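Local coordinates for cysteine desulfurase (Elizabethkingia anophelis NUHP1, PDB 5VPR), which probably catalyses the pyridoxal phosphate-dependent removal of sulfur from L-cysteine, handing it to a sulfur carrier and leaving L-alanine, at residues M75-D78 against A79-K82. Numbering follows the deposited sequence.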
ATOM      1  N   MET A  75      21.293  -4.994  13.102  1.00 34.01           N
ATOM      2  CA  MET A  75      20.329  -5.654  12.227  1.00 35.84           C
ATOM      3  C   MET A  75      19.196  -4.710  11.845  1.00 37.29           C
ATOM      4  O   MET A  75      18.741  -4.710  10.695  1.00 37.01           O
ATOM      5  CB  MET A  75      19.766  -6.909  12.903  1.00 34.90           C
ATOM      6  CG  MET A  75      20.782  -8.043  13.065  1.00 41.18           C
ATOM      7  SD  MET A  75      20.133  -9.403  14.061  1.00 50.49           S
ATOM      8  CE  MET A  75      18.684  -9.916  13.122  1.00 49.40           C
ATOM      9  N   MET A  76      18.717  -3.902  12.794  1.00 35.78           N
ATOM     10  CA  MET A  76      17.649  -2.962  12.460  1.00 34.30           C
ATOM     11  C   MET A  76      18.153  -1.895  11.503  1.00 36.70           C
ATOM     12  O   MET A  76      17.428  -1.495  10.579  1.00 36.75           O
ATOM     13  CB  MET A  76      17.066  -2.317  13.726  1.00 33.91           C
ATOM     14  CG  MET A  76      15.625  -1.823  13.521  1.00 31.86           C
ATOM     15  SD  MET A  76      14.898  -1.040  14.974  1.00 34.77           S
ATOM     16  CE  MET A  76      15.583   0.618  14.806  1.00 36.33           C
ATOM     17  N   GLU A  77      19.410  -1.445  11.684  1.00 36.69           N
ATOM     18  CA  GLU A  77      19.976  -0.454  10.773  1.00 37.55           C
ATOM     19  C   GLU A  77      20.259  -1.056   9.405  1.00 42.97           C
ATOM     20  O   GLU A  77      20.105  -0.372   8.385  1.00 43.30           O
ATOM     21  CB  GLU A  77      21.248   0.173  11.352  1.00 44.20           C
ATOM     22  CG  GLU A  77      21.007   1.060  12.576  1.00 48.64           C
ATOM     23  CD  GLU A  77      19.885   2.085  12.363  1.00 55.42           C
ATOM     24  OE1 GLU A  77      19.921   2.811  11.343  1.00 51.13           O
ATOM     25  OE2 GLU A  77      18.967   2.162  13.217  1.00 46.06           O
ATOM     26  N   ASP A  78      20.676  -2.328   9.355  1.00 45.71           N
ATOM     27  CA  ASP A  78      20.755  -3.018   8.064  1.00 40.42           C
ATOM     28  C   ASP A  78      19.399  -3.023   7.362  1.00 44.22           C
ATOM     29  O   ASP A  78      19.316  -2.835   6.139  1.00 40.45           O
ATOM     30  CB  ASP A  78      21.231  -4.458   8.246  1.00 46.72           C
ATOM     31  CG  ASP A  78      22.677  -4.556   8.695  1.00 60.67           C
ATOM     32  OD1 ASP A  78      23.429  -3.569   8.544  1.00 57.48           O
ATOM     33  OD2 ASP A  78      23.059  -5.639   9.191  1.00 68.39           O
ATOM     34  N   ALA A  79      18.326  -3.252   8.121  1.00 37.12           N
ATOM     35  CA  ALA A  79      16.989  -3.266   7.529  1.00 36.65           C
ATOM     36  C   ALA A  79      16.609  -1.887   7.006  1.00 39.96           C
ATOM     37  O   ALA A  79      16.029  -1.765   5.915  1.00 38.71           O
ATOM     38  CB  ALA A  79      15.956  -3.749   8.547  1.00 35.31           C
ATOM     39  N   ARG A  80      16.959  -0.835   7.749  1.00 34.22           N
ATOM     40  CA  ARG A  80      16.703   0.513   7.252  1.00 37.68           C
ATOM     41  C   ARG A  80      17.385   0.746   5.912  1.00 33.91           C
ATOM     42  O   ARG A  80      16.814   1.387   5.023  1.00 36.76           O
ATOM     43  CB  ARG A  80      17.161   1.567   8.259  1.00 37.24           C
ATOM     44  CG  ARG A  80      16.627   2.976   7.919  1.00 37.72           C
ATOM     45  CD  ARG A  80      17.187   4.081   8.849  1.00 38.48           C
ATOM     46  NE  ARG A  80      17.172   3.745  10.284  1.00 35.06           N
ATOM     47  CZ  ARG A  80      16.194   4.042  11.144  1.00 43.88           C
ATOM     48  NH1 ARG A  80      15.093   4.672  10.746  1.00 37.68           N
ATOM     49  NH2 ARG A  80      16.317   3.710  12.431  1.00 40.27           N
ATOM     50  N   LYS A  81      18.612   0.238   5.745  1.00 40.34           N
ATOM     51  CA  LYS A  81      19.323   0.462   4.491  1.00 42.45           C
ATOM     52  C   LYS A  81      18.722  -0.357   3.357  1.00 44.21           C
ATOM     53  O   LYS A  81      18.750   0.075   2.195  1.00 44.85           O
ATOM     54  CB  LYS A  81      20.817   0.156   4.658  1.00 38.66           C
ATOM     55  CG  LYS A  81      21.550   1.082   5.659  1.00 38.74           C
ATOM     56  CD  LYS A  81      23.055   0.833   5.645  1.00 42.80           C
ATOM     57  CE  LYS A  81      23.778   1.715   6.668  1.00 49.12           C
ATOM     58  NZ  LYS A  81      23.206   1.474   8.028  1.00 54.36           N
ATOM     59  N   LYS A  82      18.179  -1.536   3.663  1.00 40.49           N
ATOM     60  CA  LYS A  82      17.464  -2.296   2.641  1.00 46.90           C
ATOM     61  C   LYS A  82      16.266  -1.509   2.120  1.00 43.43           C
ATOM     62  O   LYS A  82      16.050  -1.416   0.907  1.00 41.88           O
ATOM     63  CB  LYS A  82      17.017  -3.649   3.193  1.00 46.40           C
ATOM     64  CG  LYS A  82      18.143  -4.616   3.568  1.00 44.19           C
ATOM     65  CD  LYS A  82      17.516  -5.868   4.196  1.00 47.01           C
ATOM     66  CE  LYS A  82      18.523  -6.891   4.708  1.00 48.10           C
ATOM     67  NZ  LYS A  82      17.766  -8.076   5.260  1.00 45.64           N
TER
HETATM   68  O   HOH W   1      20.820   3.027   8.784  1.00 46.95           O
HETATM   69  O   HOH W   2      23.645  -1.136   9.086  1.00 51.37           O
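Glu77 and Arg80, one turn apart on helix 67-87, run side by side and close a two-pronged salt bridge. Arg80 NE reaches Glu77 OE1 at 3.1 Å, and Arg80 NH2 meets the syn lone pair of Glu77 OE2 at 3.2 Å in a nearly straight bond (174°). Glu77 OE2 also takes a weak hydrogen bond from His62 NE2. The carboxylate lies at the guanidinium edge, the two planes 22° apart; a bend in the glutamate chain at chi2 (-49°) brings it there. Arg80 NH1 is taken by Glu281 and the carbonyl of Val95, so the guanidinium is bonded through all three nitrogens, and the buried Arg80 side chain packs on Phe97 and Pro277. Met76 CE approaches Arg80 NH2 obliquely at 4.0 Å. The Lys81 ammonium does not meet either carboxylate directly: its NZ donates to two waters, one hydrogen-bonded to Glu77 OE1 (2.7 Å from the water oxygen), the other donating a hydrogen bond to Asp78 OD1. Lys82 NZ pairs instead with Asp298 of helix 287-303. Beneath, the carbonyls of Met75 to Asp78 accept the amides of Ala79 to Lys82. This is regular alpha-helical i to i+4 bonding topped by an i to i+3 Glu-Arg salt bridge, in a class-V aminotransferase, a PLP enzyme of fold type I.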